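Local coordinates for outer membrane protein Omp121 (Bacteroides thetaiotaomicron, PDB 5FQ8) that probably imports nutrients across the bacterial outer membrane as a TonB-dependent transporter, and binds calcium and magnesium ions, at residues B[145-150]-B[592-597]; B[475-480]-B[525-530]. All blocks are in the same frame, centred on the assembly; numbering follows the deposited sequence.

Contact 1. Residues B[145-150]-B[592-597]; sequences KGAAAT and GKTGND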
# COMPACT_ATOMS: atom_id res chain seq x y z
N LYS B 145 -33.13 22.53 -20.56
CA LYS B 145 -33.73 21.47 -19.78
C LYS B 145 -34.16 20.28 -20.63
O LYS B 145 -34.17 19.14 -20.14
CB LYS B 145 -34.93 22.01 -19.01
CG LYS B 145 -34.63 23.25 -18.21
CD LYS B 145 -35.89 23.72 -17.50
CE LYS B 145 -35.71 25.05 -16.79
NZ LYS B 145 -35.44 26.12 -17.76
N GLY B 146 -34.50 20.52 -21.88
CA GLY B 146 -35.08 19.48 -22.70
C GLY B 146 -34.03 18.71 -23.45
O GLY B 146 -32.93 19.17 -23.67
N ALA B 147 -34.40 17.50 -23.83
CA ALA B 147 -33.46 16.56 -24.41
C ALA B 147 -33.89 16.12 -25.80
O ALA B 147 -33.68 14.97 -26.18
CB ALA B 147 -33.28 15.36 -23.50
N ALA B 148 -34.50 17.02 -26.57
CA ALA B 148 -34.98 16.70 -27.90
C ALA B 148 -34.16 17.31 -29.02
O ALA B 148 -34.33 16.92 -30.17
CB ALA B 148 -36.43 17.14 -28.07
N ALA B 149 -33.29 18.26 -28.72
CA ALA B 149 -32.43 18.82 -29.73
C ALA B 149 -31.04 18.95 -29.11
O ALA B 149 -30.59 20.03 -28.76
CB ALA B 149 -32.94 20.17 -30.22
N THR B 150 -30.35 17.81 -28.98
CA THR B 150 -29.06 17.76 -28.31
C THR B 150 -27.93 17.44 -29.27
O THR B 150 -26.88 16.98 -28.83
CB THR B 150 -29.09 16.73 -27.19
OG1 THR B 150 -29.60 15.50 -27.70
CG2 THR B 150 -29.97 17.20 -26.07
N GLY B 592 -37.99 14.87 -30.13
CA GLY B 592 -36.69 14.42 -30.62
C GLY B 592 -36.11 13.36 -29.72
O GLY B 592 -36.69 12.98 -28.70
N LYS B 593 -34.93 12.88 -30.11
CA LYS B 593 -34.25 11.80 -29.42
C LYS B 593 -32.81 12.17 -29.13
O LYS B 593 -32.18 12.92 -29.87
CB LYS B 593 -34.30 10.51 -30.24
CG LYS B 593 -35.69 9.90 -30.34
CD LYS B 593 -35.95 9.32 -31.71
CE LYS B 593 -35.31 7.97 -31.87
NZ LYS B 593 -36.30 6.89 -31.69
N THR B 594 -32.29 11.64 -28.03
CA THR B 594 -30.87 11.69 -27.72
C THR B 594 -30.38 10.28 -27.41
O THR B 594 -30.87 9.65 -26.47
CB THR B 594 -30.58 12.60 -26.53
OG1 THR B 594 -30.99 13.94 -26.84
CG2 THR B 594 -29.10 12.60 -26.26
N GLY B 595 -29.43 9.81 -28.20
CA GLY B 595 -28.83 8.51 -27.96
C GLY B 595 -27.81 8.53 -26.84
O GLY B 595 -27.38 9.58 -26.37
N ASN B 596 -27.42 7.34 -26.40
CA ASN B 596 -26.46 7.22 -25.32
C ASN B 596 -25.78 5.86 -25.39
O ASN B 596 -26.36 4.89 -25.90
CB ASN B 596 -27.13 7.39 -23.97
CG ASN B 596 -26.15 7.65 -22.87
OD1 ASN B 596 -25.06 8.13 -23.09
ND2 ASN B 596 -26.55 7.33 -21.66
N ASP B 597 -24.57 5.80 -24.88
CA ASP B 597 -23.81 4.57 -24.81
C ASP B 597 -23.77 4.10 -23.36
O ASP B 597 -24.50 4.58 -22.50
CB ASP B 597 -22.41 4.78 -25.38
CG ASP B 597 -21.70 5.98 -24.78
OD1 ASP B 597 -21.96 6.34 -23.62
OD2 ASP B 597 -20.86 6.57 -25.48
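Thr594, on the barrel strand 582-596, reaches toward the plug loop with its hydroxyl, and OG1 is placed to donate a hydrogen bond to Ala147 O (3.0 Å), though its exact position is uncertain. That OG1 stands anti to its own carbonyl carbon (chi1 -61°), on the flank of CB nearer the backbone N, while CG2 takes the place opposite that N. Thr150 meets this side chain from the loop side, the two threonines crossing at about a right angle. The hydroxyl of Thr150 faces Thr594, but the two OG1 atoms are modelled implausibly close, which leaves the detail of their meeting doubtful.

Beside this, Ala148 lies against the backbone of Gly592. Ala148 CB rests 3.4 Å from Gly592 N, and Gly592 CA directs a C-H to Ala148 O (3.5 Å). A CB on Gly592 would run into that oxygen, consistent with glycine at this position. Lys593 points away from the loop and touches Tyr561 and Pro562. Glu647, on the adjacent strand 643-656, links both partners: its OE1 accepts a hydrogen bond from Ala147 N, and its backbone is hydrogen-bonded to that of Gly592.

This is a buried plug-to-barrel interface of a TonB-dependent receptor. Its chemistry suggests that the barrel wall meets the backbone polarity of the loop, through Glu647 at Ala147 N and probably through Thr594 at Ala147 O, beside methyl and glycine contacts and without a charge pair between the two segments.

Contact 2. Residues B[475-480]-B[525-530]; sequences NALVGF and GVFGQF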
# COMPACT_ATOMS: atom_id res chain seq x y z
N ASN B 475 -30.17 29.07 -41.42
CA ASN B 475 -28.93 28.88 -40.67
C ASN B 475 -28.65 27.39 -40.58
O ASN B 475 -29.34 26.66 -39.86
CB ASN B 475 -29.01 29.50 -39.28
CG ASN B 475 -27.67 29.53 -38.58
OD1 ASN B 475 -26.96 28.52 -38.54
ND2 ASN B 475 -27.30 30.67 -38.03
N ALA B 476 -27.62 26.94 -41.29
CA ALA B 476 -27.19 25.55 -41.27
C ALA B 476 -25.89 25.42 -40.49
O ALA B 476 -25.09 26.36 -40.42
CB ALA B 476 -26.99 25.01 -42.69
N LEU B 477 -25.69 24.26 -39.88
CA LEU B 477 -24.48 23.96 -39.13
C LEU B 477 -24.16 22.49 -39.34
O LEU B 477 -24.99 21.63 -39.04
CB LEU B 477 -24.64 24.26 -37.64
CG LEU B 477 -23.42 24.62 -36.79
CD1 LEU B 477 -23.82 24.78 -35.34
CD2 LEU B 477 -22.32 23.60 -36.89
N VAL B 478 -22.96 22.20 -39.85
CA VAL B 478 -22.45 20.84 -40.00
C VAL B 478 -21.18 20.72 -39.18
O VAL B 478 -20.31 21.60 -39.25
CB VAL B 478 -22.18 20.51 -41.48
CG1 VAL B 478 -21.32 19.31 -41.59
CG2 VAL B 478 -23.48 20.25 -42.19
N GLY B 479 -21.05 19.63 -38.42
CA GLY B 479 -19.97 19.51 -37.47
C GLY B 479 -19.46 18.10 -37.29
O GLY B 479 -20.02 17.13 -37.79
N PHE B 480 -18.36 18.01 -36.56
CA PHE B 480 -17.74 16.76 -36.16
C PHE B 480 -17.37 16.87 -34.69
O PHE B 480 -16.92 17.92 -34.24
CB PHE B 480 -16.49 16.47 -36.99
CG PHE B 480 -15.58 15.44 -36.38
CD1 PHE B 480 -14.57 15.81 -35.51
CD2 PHE B 480 -15.73 14.10 -36.68
CE1 PHE B 480 -13.75 14.88 -34.95
CE2 PHE B 480 -14.90 13.17 -36.13
CZ PHE B 480 -13.91 13.55 -35.26
N GLY B 525 -18.55 11.65 -33.45
CA GLY B 525 -19.85 11.87 -34.05
C GLY B 525 -19.81 12.92 -35.13
O GLY B 525 -18.88 13.74 -35.21
N VAL B 526 -20.84 12.90 -35.97
CA VAL B 526 -21.09 13.95 -36.94
C VAL B 526 -22.51 14.44 -36.74
O VAL B 526 -23.40 13.65 -36.44
CB VAL B 526 -20.86 13.45 -38.38
CG1 VAL B 526 -21.57 12.13 -38.59
CG2 VAL B 526 -21.33 14.48 -39.38
N PHE B 527 -22.72 15.75 -36.85
CA PHE B 527 -24.03 16.31 -36.54
C PHE B 527 -24.36 17.47 -37.46
O PHE B 527 -23.49 18.11 -38.05
CB PHE B 527 -24.11 16.77 -35.08
CG PHE B 527 -23.08 17.79 -34.71
CD1 PHE B 527 -21.83 17.40 -34.27
CD2 PHE B 527 -23.37 19.13 -34.78
CE1 PHE B 527 -20.88 18.33 -33.91
CE2 PHE B 527 -22.42 20.06 -34.43
CZ PHE B 527 -21.17 19.65 -33.99
N GLY B 528 -25.66 17.73 -37.57
CA GLY B 528 -26.16 18.86 -38.33
C GLY B 528 -27.37 19.47 -37.66
O GLY B 528 -28.16 18.78 -37.00
N GLN B 529 -27.53 20.78 -37.85
CA GLN B 529 -28.59 21.54 -37.18
C GLN B 529 -29.11 22.61 -38.12
O GLN B 529 -28.41 23.59 -38.39
CB GLN B 529 -28.07 22.15 -35.88
CG GLN B 529 -29.08 22.89 -35.09
CD GLN B 529 -28.62 23.14 -33.69
OE1 GLN B 529 -27.87 22.36 -33.13
NE2 GLN B 529 -29.05 24.26 -33.11
N PHE B 530 -30.33 22.43 -38.61
CA PHE B 530 -30.92 23.34 -39.59
C PHE B 530 -31.91 24.28 -38.92
O PHE B 530 -32.90 23.83 -38.34
CB PHE B 530 -31.63 22.55 -40.69
CG PHE B 530 -32.17 23.41 -41.78
CD1 PHE B 530 -31.32 24.08 -42.65
CD2 PHE B 530 -33.54 23.54 -41.97
CE1 PHE B 530 -31.82 24.85 -43.67
CE2 PHE B 530 -34.04 24.31 -43.00
CZ PHE B 530 -33.18 24.97 -43.85
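Phe527 lays one face of its ring over Gly479 on the neighbouring antiparallel strand, with Gly479 CA 3.9 Å from the ring centroid and 18° off the normal, a CH-pi contact. CG sits between the backbone N and the carbonyl carbon (chi1 58°), the rotation that folds the ring across its hydrogen-bonded partner, as in aromatic rescue of glycine. Beneath the ring, Gly479 N donates a hydrogen bond to Phe527 O (2.9 Å) and Phe527 N donates one to Gly479 O (3.2 Å), this donor standing well above the carbonyl plane. Beyond, Leu477 CD2 comes within 4.3 Å of Phe527 CE2, and Gln529 N donates a hydrogen bond to Leu477 O (2.9 Å) in the carbonyl plane.

Leu477, Phe527 and Gln529 all touch Leu152 of the plug, which identifies theirs as the inner face of the barrel; Met462 flanks Leu477 and Phe527. Ala476, Val478, Phe480, Val526 and Phe530 occupy the outer face, where the Phe480 side chain lies about 5 Å from a bound 3-decanoyloxypropyl decanoate. Replacing Phe527 by an alanine is likely to uncover Gly479 and leave Leu477 and Leu152 without their aromatic neighbour. The chemistry implies a barrel wall joined by backbone hydrogen bonds, with an apolar outer surface suited to lipid.

Both contacts involve the barrel wall, but contact 1 joins it to the plug whereas contact 2 joins two of its own strands. Their centres lie 15 Å apart and their nearest atoms about 6 Å, without touching; in sequence, contact 2 is nested inside the loop closed by contact 1. Contact 1 is buried and small, a loop meeting a strand through a hydroxyl and methyl groups. Contact 2 covers more than twice the area, rests on repeated backbone hydrogen bonds, and is only partly buried because one face looks outward. Leu152, just beyond 145-150, brings the same plug loop to the inner face of contact 2.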